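Local coordinates for L-rhamnose mutarotase (Formosa agariphila, PDB 6HHN), which catalyses the interconversion of the alpha and beta anomers of L-rhamnose, a step in the breakdown of the green-algal polysaccharide ulvan, at residues A[27-30]-A[31-35]; A[79-82]-A[83-86]; A[85-88]-A[89-92]; A[96-99]-A[100-104]. One frame throughout, in Å; residues are numbered along the deposited sequence.

Interaction 1 of 4, residues A[27-30]-A[31-35]; sequences QAYK and ERHDQ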
# COMPACT_ATOMS: atom_id res chain seq x y z
N GLN A 27 17.14 -6.57 5.48
CA GLN A 27 17.41 -8.00 5.50
C GLN A 27 16.86 -8.64 6.77
O GLN A 27 16.20 -9.69 6.72
CB GLN A 27 18.91 -8.27 5.37
CG GLN A 27 19.23 -9.67 4.88
CD GLN A 27 18.64 -9.94 3.50
OE1 GLN A 27 18.63 -9.07 2.62
NE2 GLN A 27 18.14 -11.16 3.30
N ALA A 28 17.14 -8.02 7.92
CA ALA A 28 16.66 -8.56 9.18
C ALA A 28 15.13 -8.58 9.22
O ALA A 28 14.52 -9.57 9.67
CB ALA A 28 17.20 -7.71 10.33
N TYR A 29 14.50 -7.51 8.73
CA TYR A 29 13.05 -7.44 8.71
C TYR A 29 12.48 -8.57 7.87
O TYR A 29 11.54 -9.28 8.30
CB TYR A 29 12.63 -6.07 8.15
CG TYR A 29 11.14 -5.84 8.21
CD1 TYR A 29 10.54 -5.34 9.34
CD2 TYR A 29 10.33 -6.16 7.13
CE1 TYR A 29 9.19 -5.17 9.41
CE2 TYR A 29 8.98 -5.98 7.19
CZ TYR A 29 8.41 -5.47 8.32
OH TYR A 29 7.05 -5.28 8.38
N LYS A 30 13.03 -8.77 6.68
CA LYS A 30 12.51 -9.80 5.79
C LYS A 30 12.72 -11.19 6.37
O LYS A 30 11.81 -12.03 6.32
CB LYS A 30 13.17 -9.68 4.41
CG LYS A 30 12.68 -10.71 3.42
CD LYS A 30 12.71 -10.18 1.99
CE LYS A 30 12.31 -11.25 0.98
NZ LYS A 30 12.11 -12.60 1.60
N GLU A 31 13.90 -11.46 6.92
CA GLU A 31 14.17 -12.79 7.47
C GLU A 31 13.25 -13.09 8.65
O GLU A 31 12.72 -14.20 8.77
CB GLU A 31 15.63 -12.89 7.90
CG GLU A 31 16.59 -12.76 6.73
CD GLU A 31 18.04 -12.65 7.16
OE1 GLU A 31 18.29 -12.62 8.38
OE2 GLU A 31 18.91 -12.58 6.27
N ARG A 32 13.04 -12.10 9.54
CA ARG A 32 12.15 -12.34 10.68
C ARG A 32 10.72 -12.57 10.22
O ARG A 32 9.99 -13.38 10.82
CB ARG A 32 12.24 -11.17 11.66
CG ARG A 32 13.58 -11.06 12.37
CD ARG A 32 13.63 -9.94 13.41
NE ARG A 32 15.01 -9.55 13.74
CZ ARG A 32 15.35 -8.59 14.60
NH1 ARG A 32 14.41 -7.93 15.27
NH2 ARG A 32 16.63 -8.29 14.80
N HIS A 33 10.29 -11.88 9.15
CA HIS A 33 8.93 -12.09 8.66
C HIS A 33 8.78 -13.39 7.91
O HIS A 33 7.69 -13.99 7.93
CB HIS A 33 8.47 -10.87 7.85
CG HIS A 33 8.13 -9.71 8.72
ND1 HIS A 33 6.83 -9.39 9.07
CD2 HIS A 33 8.93 -8.87 9.41
CE1 HIS A 33 6.85 -8.38 9.92
NE2 HIS A 33 8.11 -8.05 10.15
N ASP A 34 9.84 -13.86 7.25
CA ASP A 34 9.82 -15.20 6.67
C ASP A 34 9.61 -16.26 7.74
O ASP A 34 9.11 -17.35 7.45
CB ASP A 34 11.14 -15.48 5.93
CG ASP A 34 11.28 -14.72 4.62
OD1 ASP A 34 10.30 -14.11 4.13
OD2 ASP A 34 12.40 -14.73 4.07
N GLN A 35 10.01 -15.95 8.98
CA GLN A 35 9.87 -16.85 10.13
C GLN A 35 8.81 -16.37 11.11
O GLN A 35 8.89 -16.66 12.32
CB GLN A 35 11.21 -17.00 10.84
CG GLN A 35 12.35 -17.47 9.96
CD GLN A 35 12.06 -18.78 9.28
OE1 GLN A 35 11.54 -19.72 9.89
NE2 GLN A 35 12.39 -18.87 7.99

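Interaction 2 of 4, residues A[79-82]-A[83-86]; sequences ANNE and IVKK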
# COMPACT_ATOMS: atom_id res chain seq x y z
N ALA A 79 -3.98 -5.41 20.17
CA ALA A 79 -2.97 -4.62 20.87
C ALA A 79 -2.78 -5.07 22.31
O ALA A 79 -1.72 -4.81 22.89
CB ALA A 79 -3.34 -3.13 20.84
N ASN A 80 -3.76 -5.75 22.89
CA ASN A 80 -3.66 -6.22 24.26
C ASN A 80 -3.31 -7.70 24.35
O ASN A 80 -3.34 -8.28 25.44
CB ASN A 80 -4.97 -5.95 25.01
CG ASN A 80 -5.12 -4.49 25.37
OD1 ASN A 80 -4.16 -3.83 25.78
ND2 ASN A 80 -6.33 -3.96 25.21
N ASN A 81 -2.98 -8.33 23.23
CA ASN A 81 -2.69 -9.75 23.21
C ASN A 81 -1.22 -9.99 23.53
O ASN A 81 -0.34 -9.31 23.00
CB ASN A 81 -3.03 -10.31 21.83
CG ASN A 81 -2.65 -11.75 21.70
OD1 ASN A 81 -1.50 -12.07 21.40
ND2 ASN A 81 -3.62 -12.66 21.91
N GLU A 82 -0.96 -10.99 24.38
CA GLU A 82 0.39 -11.24 24.88
C GLU A 82 1.35 -11.62 23.75
O GLU A 82 2.54 -11.26 23.78
CB GLU A 82 0.34 -12.34 25.95
CG GLU A 82 1.68 -12.81 26.47
CD GLU A 82 1.57 -13.91 27.52
OE1 GLU A 82 2.42 -13.95 28.44
OE2 GLU A 82 0.63 -14.74 27.43
N ILE A 83 0.88 -12.38 22.76
CA ILE A 83 1.76 -12.79 21.68
C ILE A 83 2.11 -11.62 20.78
O ILE A 83 3.25 -11.50 20.31
CB ILE A 83 1.13 -13.95 20.89
CG1 ILE A 83 0.93 -15.18 21.81
CG2 ILE A 83 2.00 -14.34 19.74
CD1 ILE A 83 0.07 -16.32 21.26
N VAL A 84 1.13 -10.75 20.50
CA VAL A 84 1.41 -9.54 19.72
C VAL A 84 2.45 -8.70 20.43
O VAL A 84 3.40 -8.19 19.81
CB VAL A 84 0.10 -8.77 19.47
CG1 VAL A 84 0.41 -7.39 18.88
CG2 VAL A 84 -0.82 -9.57 18.56
N LYS A 85 2.31 -8.53 21.74
CA LYS A 85 3.26 -7.71 22.48
C LYS A 85 4.65 -8.34 22.45
O LYS A 85 5.66 -7.63 22.36
CB LYS A 85 2.78 -7.50 23.91
CG LYS A 85 1.55 -6.61 24.00
CD LYS A 85 1.17 -6.31 25.45
CE LYS A 85 0.06 -7.19 25.94
NZ LYS A 85 -0.25 -6.91 27.37
N LYS A 86 4.72 -9.68 22.52
CA LYS A 86 6.01 -10.35 22.39
C LYS A 86 6.62 -10.13 21.02
O LYS A 86 7.84 -9.98 20.89
CB LYS A 86 5.86 -11.85 22.69
CG LYS A 86 5.74 -12.17 24.16
CD LYS A 86 5.31 -13.61 24.33
CE LYS A 86 5.24 -14.00 25.80
NZ LYS A 86 6.60 -14.07 26.39

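Interaction 3 of 4, residues A[85-88]-A[89-92]; sequences KKWW and DFMA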
# COMPACT_ATOMS: atom_id res chain seq x y z
N LYS A 85 2.31 -8.53 21.74
CA LYS A 85 3.26 -7.71 22.48
C LYS A 85 4.65 -8.34 22.45
O LYS A 85 5.66 -7.63 22.36
CB LYS A 85 2.78 -7.50 23.91
CG LYS A 85 1.55 -6.61 24.00
CD LYS A 85 1.17 -6.31 25.45
CE LYS A 85 0.06 -7.19 25.94
NZ LYS A 85 -0.25 -6.91 27.37
N LYS A 86 4.72 -9.68 22.52
CA LYS A 86 6.01 -10.35 22.39
C LYS A 86 6.62 -10.13 21.02
O LYS A 86 7.84 -9.98 20.89
CB LYS A 86 5.86 -11.85 22.69
CG LYS A 86 5.74 -12.17 24.16
CD LYS A 86 5.31 -13.61 24.33
CE LYS A 86 5.24 -14.00 25.80
NZ LYS A 86 6.60 -14.07 26.39
N TRP A 87 5.79 -10.12 19.96
CA TRP A 87 6.29 -9.84 18.62
C TRP A 87 6.84 -8.42 18.53
O TRP A 87 7.93 -8.20 18.00
CB TRP A 87 5.18 -10.08 17.57
CG TRP A 87 5.68 -9.84 16.17
CD1 TRP A 87 5.39 -8.76 15.38
CD2 TRP A 87 6.54 -10.68 15.41
NE1 TRP A 87 6.02 -8.88 14.16
CE2 TRP A 87 6.73 -10.05 14.15
CE3 TRP A 87 7.16 -11.91 15.65
CZ2 TRP A 87 7.54 -10.61 13.16
CZ3 TRP A 87 7.94 -12.47 14.65
CH2 TRP A 87 8.14 -11.81 13.43
N TRP A 88 6.12 -7.46 19.08
CA TRP A 88 6.63 -6.09 19.12
C TRP A 88 7.98 -6.04 19.83
O TRP A 88 8.93 -5.39 19.35
CB TRP A 88 5.62 -5.20 19.83
CG TRP A 88 4.36 -4.96 19.09
CD1 TRP A 88 4.11 -5.22 17.77
CD2 TRP A 88 3.15 -4.42 19.63
NE1 TRP A 88 2.82 -4.84 17.45
CE2 TRP A 88 2.22 -4.35 18.59
CE3 TRP A 88 2.79 -3.98 20.90
CZ2 TRP A 88 0.93 -3.86 18.78
CZ3 TRP A 88 1.51 -3.50 21.09
CH2 TRP A 88 0.60 -3.44 20.04
N ASP A 89 8.09 -6.68 20.99
CA ASP A 89 9.37 -6.67 21.70
C ASP A 89 10.48 -7.27 20.83
O ASP A 89 11.61 -6.78 20.81
CB ASP A 89 9.26 -7.49 22.98
CG ASP A 89 8.35 -6.87 24.05
OD1 ASP A 89 8.00 -5.68 23.98
OD2 ASP A 89 7.99 -7.61 25.01
N PHE A 90 10.19 -8.38 20.15
CA PHE A 90 11.17 -9.06 19.31
C PHE A 90 11.66 -8.19 18.17
O PHE A 90 12.83 -8.26 17.78
CB PHE A 90 10.51 -10.34 18.81
CG PHE A 90 11.32 -11.17 17.86
CD1 PHE A 90 12.47 -11.80 18.25
CD2 PHE A 90 10.85 -11.38 16.57
CE1 PHE A 90 13.19 -12.59 17.38
CE2 PHE A 90 11.55 -12.18 15.69
CZ PHE A 90 12.73 -12.79 16.09
N MET A 91 10.79 -7.33 17.63
CA MET A 91 11.08 -6.52 16.46
C MET A 91 11.62 -5.13 16.81
O MET A 91 11.96 -4.37 15.89
CB MET A 91 9.81 -6.36 15.62
CG MET A 91 9.33 -7.65 14.96
SD MET A 91 10.52 -8.33 13.81
CE MET A 91 10.66 -6.96 12.69
N ALA A 92 11.69 -4.76 18.08
CA ALA A 92 11.80 -3.35 18.45
C ALA A 92 13.17 -2.75 18.12
O ALA A 92 13.27 -1.53 18.04
CB ALA A 92 11.52 -3.19 19.94

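Interaction 4 of 4, residues A[96-99]-A[100-104]; sequences QVNP and DNSPV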
# COMPACT_ATOMS: atom_id res chain seq x y z
N GLN A 96 11.06 1.58 13.96
CA GLN A 96 10.73 2.78 14.70
C GLN A 96 9.52 2.49 15.57
O GLN A 96 8.44 2.17 15.06
CB GLN A 96 10.46 3.94 13.76
CG GLN A 96 10.40 5.25 14.45
CD GLN A 96 10.23 6.41 13.47
OE1 GLN A 96 11.17 6.85 12.83
NE2 GLN A 96 9.01 6.85 13.33
N VAL A 97 9.70 2.54 16.89
CA VAL A 97 8.68 2.07 17.81
C VAL A 97 8.41 3.09 18.90
O VAL A 97 9.22 3.96 19.20
CB VAL A 97 9.04 0.72 18.46
CG1 VAL A 97 9.25 -0.35 17.43
CG2 VAL A 97 10.28 0.86 19.35
N ASN A 98 7.24 2.92 19.51
CA ASN A 98 6.83 3.63 20.70
C ASN A 98 7.48 3.04 21.94
O ASN A 98 8.11 1.98 21.89
CB ASN A 98 5.32 3.50 20.82
CG ASN A 98 4.60 4.20 19.71
OD1 ASN A 98 4.83 5.38 19.48
ND2 ASN A 98 3.77 3.46 18.97
N PRO A 99 7.35 3.74 23.07
CA PRO A 99 7.87 3.19 24.34
C PRO A 99 7.41 1.78 24.67
O PRO A 99 8.19 1.03 25.28
CB PRO A 99 7.41 4.23 25.37
CG PRO A 99 7.44 5.54 24.58
CD PRO A 99 6.88 5.13 23.22
N ASP A 100 6.20 1.39 24.29
CA ASP A 100 5.70 0.04 24.54
C ASP A 100 6.11 -0.96 23.48
O ASP A 100 5.69 -2.12 23.53
CB ASP A 100 4.17 0.04 24.74
CG ASP A 100 3.39 0.36 23.48
OD1 ASP A 100 3.99 0.56 22.40
OD2 ASP A 100 2.14 0.41 23.58
N ASN A 101 6.97 -0.55 22.56
CA ASN A 101 7.54 -1.33 21.46
C ASN A 101 6.59 -1.54 20.30
O ASN A 101 7.00 -2.13 19.31
CB ASN A 101 8.16 -2.66 21.94
CG ASN A 101 9.42 -2.44 22.76
OD1 ASN A 101 10.12 -1.43 22.61
ND2 ASN A 101 9.72 -3.39 23.62
N SER A 102 5.36 -1.03 20.35
CA SER A 102 4.50 -1.10 19.17
C SER A 102 5.08 -0.20 18.08
O SER A 102 5.60 0.89 18.37
CB SER A 102 3.08 -0.68 19.51
OG SER A 102 3.02 0.68 19.93
N PRO A 103 5.02 -0.62 16.83
CA PRO A 103 5.56 0.22 15.76
C PRO A 103 4.76 1.49 15.60
O PRO A 103 3.54 1.51 15.74
CB PRO A 103 5.44 -0.65 14.50
CG PRO A 103 4.52 -1.73 14.84
CD PRO A 103 4.56 -1.94 16.33
N VAL A 104 5.48 2.60 15.36
CA VAL A 104 4.84 3.80 14.88
C VAL A 104 4.08 3.46 13.60
O VAL A 104 4.59 2.75 12.73
CB VAL A 104 5.90 4.89 14.65
CG1 VAL A 104 5.27 6.11 14.00
CG2 VAL A 104 6.56 5.27 15.98
O HOH W 1 7.18 1.88 12.44
O HOH W 2 10.96 1.41 22.86
O HOH W 3 1.41 2.95 16.96

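Interaction 1 of 4, residues A[27-30]-A[31-35]
Y29 and H33 form an offset aromatic stack one turn apart on helix 26-34, a local i to i+4 contact on the helix face turned toward the interior of the dimer. The ring centroids lie 4.0 Å apart with the planes at 30°, so the rings overlap only partly: H33 NE2 sits over one face of the phenol near its rim, 3.2 Å from Y29 CE1. The two lean together because Y29 CG is anti to its own N (chi1 -175°), while H33 CG stands beside its N (chi1 -75°). An alanine in place of Y29 would probably cost the imidazole its stacking partner, leaving one face less supported and the ring freer to turn. On the more exposed flank K30 and D34, long and short charged chains suited to solvent, make a loose salt bridge, K30 NZ to D34 OD2 at 3.3 Å, and Q27 NE2 gives E31 OE2 a weak hydrogen bond. W87 meets H33 edge-to-face, as does F112 of the second subunit. By similarity Y29 binds substrate and H33 is the proton donor, so the stack probably belongs to the sugar site of this dimeric alpha-beta barrel family.

Interaction 2 of 4, residues A[79-82]-A[83-86]
N81 meets the first turn of helix 82-91 with its side-chain carbonyl, and I83 is the first residue of 83-86 to be gripped. The I83 amide approaches N81 OD1 at 2.8 Å, but the angle at hydrogen is only 125° and the bond is weak. Beyond it the branched chain of I83 packs on W37 and on L43 of helix 38-46, a fitting place for a bulky aliphatic residue. V84 follows with the straighter capping bond: its N lies 3.1 Å from N81 OD1, in the carbonyl plane and on a lone pair. N81 CG is swung anti to the backbone N (chi1 175°), which brings OD1 back over the starting turn. V84 CG2 also rests against N81 CB at 4.0 Å, and this buried valine reaches L40 of the neighbouring helix. K85 begins the regular helical pattern, its N donating to N81 O at 3.0 Å. Its side chain turns back along the incoming loop, where a bend at chi3 (-99°) lays CE 3.6 Å from N80 O. K86 N then bonds to E82 O, and the two side chains run alongside each other in the same direction, K86 CE 3.8 Å from E82 CG. Their charged ends, E82 OE1 and K86 NZ, stay 4.7 Å apart, too far for a salt bridge. Asparagine suits the N-cap because its short amide can accept from amides that have no preceding turn; the chemistry thus implies a start where one side-chain oxygen takes up two first-turn N-H groups, that of V84 well and that of I83 only weakly.

Interaction 3 of 4, residues A[85-88]-A[89-92]
With CG anti to the backbone N (chi1 -179°), the indole of W87 is carried forward along helix 82-91, while M91, whose CG stands beside its own N, bends at chi2 and chi3 to follow it. M91 CG consequently lies over one face of the indole, 3.8 Å from the centroid of the five-membered ring and 23° off its normal, a CH-pi contact. The sulfur makes an oblique Met-aromatic contact, SD being 4.4 Å from the centroid of the six-membered ring. F90 meets the benzo part of the same indole: F90 CD2 touches W87 CZ3 at 3.7 Å, an oblique meeting with the ring planes inclined at 47°. Successive backbone bonds hold the spacing, D89 N to K85 O and F90 N to K86 O both at 2.9 Å. Near the helix end M91 N donates to W87 O at 3.0 Å and more weakly to W88 O. D89 is at home on the exposed flank, where its OD1 accepts from N101 ND2. A flexible thioether suits the inner side, since M91 can mould itself to the indole and still reach Y29 and H33 of helix 26-34. W87 and W88 are assigned to substrate binding by similarity. The chemistry, dispersion and weak CH-pi attraction, suggests that apolar contact with M91 and F90 helps, along with W37 and L36, to set the tilt of the W87 indole.

Interaction 4 of 4, residues A[96-99]-A[100-104]
N98 and S102 tie together the two arms of a tight turn: N98 N donates to S102 O at 2.8 Å and nearly straight, and N98 ND2 reaches S102 OG at 3.0 Å, in the amide plane. S102 OG donates to D100 OD1 on its syn lone pair, at 2.7 Å, while S102 N meets the same oxygen from above the carboxylate plane, closing an Asx turn. A chi1 of 63° places the serine hydroxyl for both partners. P99, its phi fixed by the ring, suits the type I turn from N98 to N101, closed by N101 N to N98 O. Replacing N98 by alanine would keep the backbone bonds but is likely to leave S102 OG without its amide donor. A single bridge pairs V97 with P103, and V104 N bonds to Q96 O. The side chains here are looser, Q96 NE2 only within 3.9 Å of V104 CG1, and waters line the margin, one donating to N98 O and N101 OD1, another spanning P103 O and, weakly, N98 ND2. The turn lies between helix 82-91 and strand 106-114, with S102 and P103 against W88, N101 against A92, and Q96 and P103 on strand 13-20.

Interaction 1 comes first along the chain, interactions 2 and 3 overlap on helix 82-91 by sharing K85 and K86, their centres about 8 Å apart, and interaction 4 follows. Interaction 1, on helix 26-34, comes against interaction 3 with centres about 13 Å apart, R32 CD touching M91 SD at 3.5 Å. Interaction 4, in the loop leading to strand 106-114, meets the other flank of interaction 3, where W88 NE1 lies 3.6 Å from P103 CD. Interactions 1 and 4 do not touch, nor do interactions 1 and 2. Helix 82-91 thus connects the group, bringing residues assigned by similarity to substrate binding and catalysis from two helices together beside the antiparallel sheet.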